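Local coordinates for protein Hydrogenase/urease maturation factor HypB (Helicobacter pylori, PDB 4LPS) that binds GTP and has a low GTPase activity essential for nickel insertion into [NiFe] hydrogenase, and is also required for maturation of urease, at residues P143-V155 and L228-F242. Numbering follows the deposited sequence.
Sequences PSSYNLGAAMNIV and LLEKKRENYQSTHSF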
# COMPACT_ATOMS: atom_id res chain seq x y z
N PRO A 143 5.22 3.49 -10.23
CA PRO A 143 5.64 2.73 -9.05
C PRO A 143 5.64 1.21 -9.25
O PRO A 143 6.25 0.50 -8.46
CB PRO A 143 4.62 3.14 -7.98
CG PRO A 143 4.07 4.45 -8.45
CD PRO A 143 4.05 4.34 -9.94
N SER A 144 4.99 0.73 -10.31
CA SER A 144 5.00 -0.70 -10.63
C SER A 144 6.38 -1.20 -11.08
O SER A 144 6.59 -2.40 -11.22
CB SER A 144 3.97 -1.01 -11.72
OG SER A 144 4.40 -0.55 -12.99
N SER A 145 7.31 -0.27 -11.31
CA SER A 145 8.64 -0.62 -11.81
C SER A 145 9.74 -0.52 -10.75
O SER A 145 10.91 -0.70 -11.07
CB SER A 145 9.00 0.27 -13.00
OG SER A 145 8.20 -0.04 -14.13
N TYR A 146 9.37 -0.24 -9.50
CA TYR A 146 10.38 -0.07 -8.46
C TYR A 146 10.13 -0.91 -7.20
O TYR A 146 9.27 -0.58 -6.38
CB TYR A 146 10.48 1.41 -8.07
CG TYR A 146 10.93 2.29 -9.22
CD1 TYR A 146 10.01 2.82 -10.11
CD2 TYR A 146 12.27 2.55 -9.43
CE1 TYR A 146 10.41 3.61 -11.17
CE2 TYR A 146 12.69 3.34 -10.49
CZ TYR A 146 11.75 3.87 -11.35
OH TYR A 146 12.16 4.66 -12.40
N ASN A 147 10.88 -2.00 -7.08
CA ASN A 147 10.90 -2.80 -5.86
C ASN A 147 11.30 -1.94 -4.66
O ASN A 147 12.30 -1.22 -4.72
CB ASN A 147 11.87 -3.98 -6.00
CG ASN A 147 11.61 -5.08 -4.99
OD1 ASN A 147 11.17 -4.83 -3.87
ND2 ASN A 147 11.90 -6.32 -5.39
N LEU A 148 10.52 -2.00 -3.58
CA LEU A 148 10.87 -1.27 -2.37
C LEU A 148 11.21 -2.24 -1.24
O LEU A 148 11.37 -1.84 -0.09
CB LEU A 148 9.72 -0.35 -1.95
CG LEU A 148 9.30 0.71 -2.98
CD1 LEU A 148 8.09 1.49 -2.50
CD2 LEU A 148 10.46 1.63 -3.30
N GLY A 149 11.34 -3.52 -1.59
CA GLY A 149 11.65 -4.55 -0.61
C GLY A 149 10.45 -4.99 0.21
O GLY A 149 10.61 -5.67 1.23
N ALA A 150 9.25 -4.62 -0.22
CA ALA A 150 8.04 -4.92 0.53
C ALA A 150 7.71 -6.41 0.54
O ALA A 150 8.04 -7.14 -0.40
CB ALA A 150 6.86 -4.14 -0.03
N ALA A 151 7.08 -6.86 1.62
CA ALA A 151 6.54 -8.21 1.70
C ALA A 151 5.30 -8.34 0.82
O ALA A 151 5.08 -9.36 0.17
CB ALA A 151 6.21 -8.57 3.14
N MET A 152 4.50 -7.28 0.79
CA MET A 152 3.32 -7.24 -0.07
C MET A 152 3.21 -5.90 -0.77
O MET A 152 3.45 -4.84 -0.18
CB MET A 152 2.03 -7.50 0.72
CG MET A 152 1.99 -8.81 1.49
SD MET A 152 0.34 -9.12 2.18
CE MET A 152 -0.53 -9.64 0.70
N ASN A 153 2.85 -5.97 -2.05
CA ASN A 153 2.50 -4.79 -2.82
C ASN A 153 1.02 -4.85 -3.13
O ASN A 153 0.55 -5.76 -3.81
CB ASN A 153 3.34 -4.71 -4.09
CG ASN A 153 4.82 -4.77 -3.81
OD1 ASN A 153 5.44 -3.76 -3.46
ND2 ASN A 153 5.41 -5.95 -3.96
N ILE A 154 0.27 -3.89 -2.60
CA ILE A 154 -1.18 -3.92 -2.69
C ILE A 154 -1.70 -2.71 -3.46
O ILE A 154 -1.31 -1.57 -3.20
CB ILE A 154 -1.81 -3.99 -1.29
CG1 ILE A 154 -1.34 -5.26 -0.58
CG2 ILE A 154 -3.33 -3.95 -1.38
CD1 ILE A 154 -1.62 -5.30 0.91
N VAL A 155 -2.59 -2.98 -4.42
CA VAL A 155 -3.10 -1.94 -5.31
C VAL A 155 -4.58 -1.64 -5.04
O VAL A 155 -5.41 -2.55 -4.99
CB VAL A 155 -2.93 -2.34 -6.78
CG1 VAL A 155 -3.47 -1.26 -7.70
CG2 VAL A 155 -1.46 -2.61 -7.09
N LEU A 228 -4.07 -9.10 6.68
CA LEU A 228 -2.69 -8.63 6.83
C LEU A 228 -2.00 -9.32 7.99
O LEU A 228 -0.83 -9.68 7.90
CB LEU A 228 -2.67 -7.12 7.02
CG LEU A 228 -3.10 -6.26 5.83
CD1 LEU A 228 -2.99 -4.79 6.16
CD2 LEU A 228 -2.28 -6.59 4.59
N LEU A 229 -2.74 -9.50 9.09
CA LEU A 229 -2.22 -10.16 10.28
C LEU A 229 -1.82 -11.59 9.98
O LEU A 229 -0.80 -12.08 10.46
CB LEU A 229 -3.25 -10.12 11.41
CG LEU A 229 -3.41 -8.81 12.18
CD1 LEU A 229 -4.42 -8.97 13.31
CD2 LEU A 229 -2.07 -8.34 12.73
N GLU A 230 -2.64 -12.27 9.18
CA GLU A 230 -2.36 -13.66 8.83
C GLU A 230 -1.18 -13.74 7.87
O GLU A 230 -0.38 -14.68 7.93
CB GLU A 230 -3.60 -14.31 8.21
CG GLU A 230 -3.33 -15.64 7.52
CD GLU A 230 -2.88 -16.73 8.48
OE1 GLU A 230 -3.08 -16.59 9.70
OE2 GLU A 230 -2.31 -17.74 8.00
N LYS A 231 -1.06 -12.75 6.98
CA LYS A 231 0.05 -12.71 6.04
C LYS A 231 1.38 -12.54 6.76
O LYS A 231 2.37 -13.18 6.40
CB LYS A 231 -0.17 -11.61 5.00
CG LYS A 231 -1.07 -12.06 3.86
CD LYS A 231 -0.45 -13.27 3.17
CE LYS A 231 -1.37 -13.85 2.11
NZ LYS A 231 -2.30 -14.83 2.72
N LYS A 232 1.40 -11.68 7.78
CA LYS A 232 2.59 -11.53 8.61
C LYS A 232 2.89 -12.83 9.34
O LYS A 232 4.05 -13.22 9.48
CB LYS A 232 2.42 -10.40 9.62
CG LYS A 232 3.59 -10.30 10.59
CD LYS A 232 3.48 -9.12 11.53
CE LYS A 232 4.62 -9.14 12.55
NZ LYS A 232 5.81 -8.39 12.06
N ARG A 233 1.84 -13.49 9.80
CA ARG A 233 1.95 -14.77 10.50
C ARG A 233 2.64 -15.82 9.63
O ARG A 233 3.53 -16.53 10.09
CB ARG A 233 0.56 -15.27 10.91
CG ARG A 233 0.54 -16.07 12.19
CD ARG A 233 -0.63 -15.65 13.06
NE ARG A 233 -1.89 -15.66 12.32
CZ ARG A 233 -2.94 -14.89 12.60
NH1 ARG A 233 -4.04 -14.97 11.87
NH2 ARG A 233 -2.89 -14.05 13.63
N GLU A 234 2.20 -15.92 8.38
CA GLU A 234 2.80 -16.83 7.41
C GLU A 234 4.17 -16.35 6.95
O GLU A 234 4.93 -17.11 6.36
CB GLU A 234 1.89 -16.97 6.19
CG GLU A 234 0.46 -17.39 6.49
CD GLU A 234 -0.43 -17.35 5.26
OE1 GLU A 234 0.02 -16.85 4.21
OE2 GLU A 234 -1.58 -17.83 5.34
N ASN A 235 4.46 -15.08 7.23
CA ASN A 235 5.60 -14.37 6.66
C ASN A 235 5.60 -14.50 5.13
O ASN A 235 6.59 -14.91 4.53
CB ASN A 235 6.92 -14.88 7.24
CG ASN A 235 8.11 -14.01 6.82
OD1 ASN A 235 8.01 -12.79 6.79
ND2 ASN A 235 9.22 -14.65 6.49
N TYR A 236 4.46 -14.18 4.52
CA TYR A 236 4.40 -14.08 3.07
C TYR A 236 5.33 -12.99 2.58
O TYR A 236 5.24 -11.84 3.02
CB TYR A 236 2.98 -13.81 2.58
CG TYR A 236 2.90 -13.56 1.09
CD1 TYR A 236 2.84 -14.62 0.19
CD2 TYR A 236 2.89 -12.27 0.58
CE1 TYR A 236 2.77 -14.39 -1.18
CE2 TYR A 236 2.82 -12.03 -0.78
CZ TYR A 236 2.77 -13.10 -1.65
OH TYR A 236 2.70 -12.87 -3.01
N GLN A 237 6.21 -13.34 1.65
CA GLN A 237 7.13 -12.37 1.08
C GLN A 237 7.09 -12.48 -0.43
O GLN A 237 7.53 -13.49 -1.00
CB GLN A 237 8.56 -12.61 1.59
CG GLN A 237 8.71 -12.40 3.09
CD GLN A 237 8.81 -10.94 3.47
OE1 GLN A 237 9.06 -10.08 2.62
NE2 GLN A 237 8.61 -10.64 4.74
N SER A 238 6.55 -11.45 -1.07
CA SER A 238 6.37 -11.44 -2.52
C SER A 238 7.68 -11.67 -3.26
O SER A 238 8.71 -11.08 -2.92
CB SER A 238 5.74 -10.13 -2.98
OG SER A 238 5.64 -10.07 -4.39
N THR A 239 7.64 -12.53 -4.26
CA THR A 239 8.81 -12.79 -5.09
C THR A 239 8.69 -12.04 -6.41
O THR A 239 9.39 -12.35 -7.37
CB THR A 239 8.99 -14.29 -5.37
OG1 THR A 239 7.83 -14.79 -6.05
CG2 THR A 239 9.18 -15.07 -4.08
N HIS A 240 7.80 -11.05 -6.45
CA HIS A 240 7.54 -10.34 -7.69
C HIS A 240 8.76 -9.57 -8.17
O HIS A 240 9.43 -8.89 -7.40
CB HIS A 240 6.37 -9.36 -7.54
CG HIS A 240 6.05 -8.64 -8.82
ND1 HIS A 240 5.40 -9.25 -9.87
CD2 HIS A 240 6.35 -7.39 -9.23
CE1 HIS A 240 5.27 -8.39 -10.86
NE2 HIS A 240 5.84 -7.25 -10.50
N SER A 241 9.03 -9.68 -9.47
CA SER A 241 10.13 -8.95 -10.08
C SER A 241 9.66 -7.66 -10.72
O SER A 241 8.75 -7.66 -11.56
CB SER A 241 10.83 -9.81 -11.12
OG SER A 241 11.94 -9.11 -11.65
N PHE A 242 10.29 -6.56 -10.33
CA PHE A 242 9.89 -5.24 -10.79
C PHE A 242 10.76 -4.80 -11.97
O PHE A 242 10.32 -4.05 -12.84
CB PHE A 242 9.99 -4.25 -9.64
CG PHE A 242 9.06 -4.55 -8.50
CD1 PHE A 242 9.34 -5.58 -7.61
CD2 PHE A 242 7.91 -3.81 -8.32
CE1 PHE A 242 8.49 -5.86 -6.56
CE2 PHE A 242 7.05 -4.09 -7.27
CZ PHE A 242 7.35 -5.12 -6.39
OXT PHE A 242 11.92 -5.18 -12.08
O HOH W 1 6.46 -4.78 -11.93
O HOH W 2 12.59 -6.50 -8.61
O HOH W 3 9.97 -7.65 3.22
O HOH W 4 9.67 -9.39 -0.99
O HOH W 5 4.30 -8.20 -5.23
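Phe242, the C-terminal residue, lays its ring against Asn147, whose CA stands 3.7 Å from the ring centroid and nearly over it, a CH-pi contact. The opposite face is covered by His240 of the same tail, CD2 lying 3.6 Å above the ring plane, so the phenyl group is sandwiched. At the ring edge, Asn153 ND2 comes within 3.2 Å of Phe242 CZ, its amide plane turned 71° from the ring. At chi1 -161° the Asn147 side chain swings away from its own N and brings CB and its amide against the CD1-CE1 side of the ring, while OD1 accepts from Gly149 N, two residues on, at 2.6 Å, an Asx turn that fixes the loop beneath the ring.

Further along, Ser238 N donates to Ala151 O (2.8 Å), the one direct hydrogen bond between 143-155 and 228-242. Water molecules add further links, one joining Ala150 O to Ser238 O, another Gly149 O to Gln237 OE1, a third Ser144 O to His240 NE2. Ala151 CB fits against Gln237 OE1 and Tyr236 O, and Met152 CG meets the Tyr236 ring at its edge, 3.7 Å from CD2. Met152 SD lies beside Lys231 CG, a bend at chi3 (76°) folding CE toward the same atom, and Ile154 CD1 reaches Leu228 CD2 at 4.0 Å.

A second shell sets these groups: Asn50 holds Asn153 OD1, and Asp177 accepts from Tyr236 OH and Asn153 N. A Schellman motif with Asn235 as C-prime residue ends helix 218-234 and releases the tail. In this SIMIBI-class P-loop GTPase, that last helix packs against strands 47-52 and 152-158 of the parallel sheet, while the tail runs alongside the loop leading from the nickel ligand Cys142 into strand 152-158, a loop that rests on helices 29-43 and 170-174.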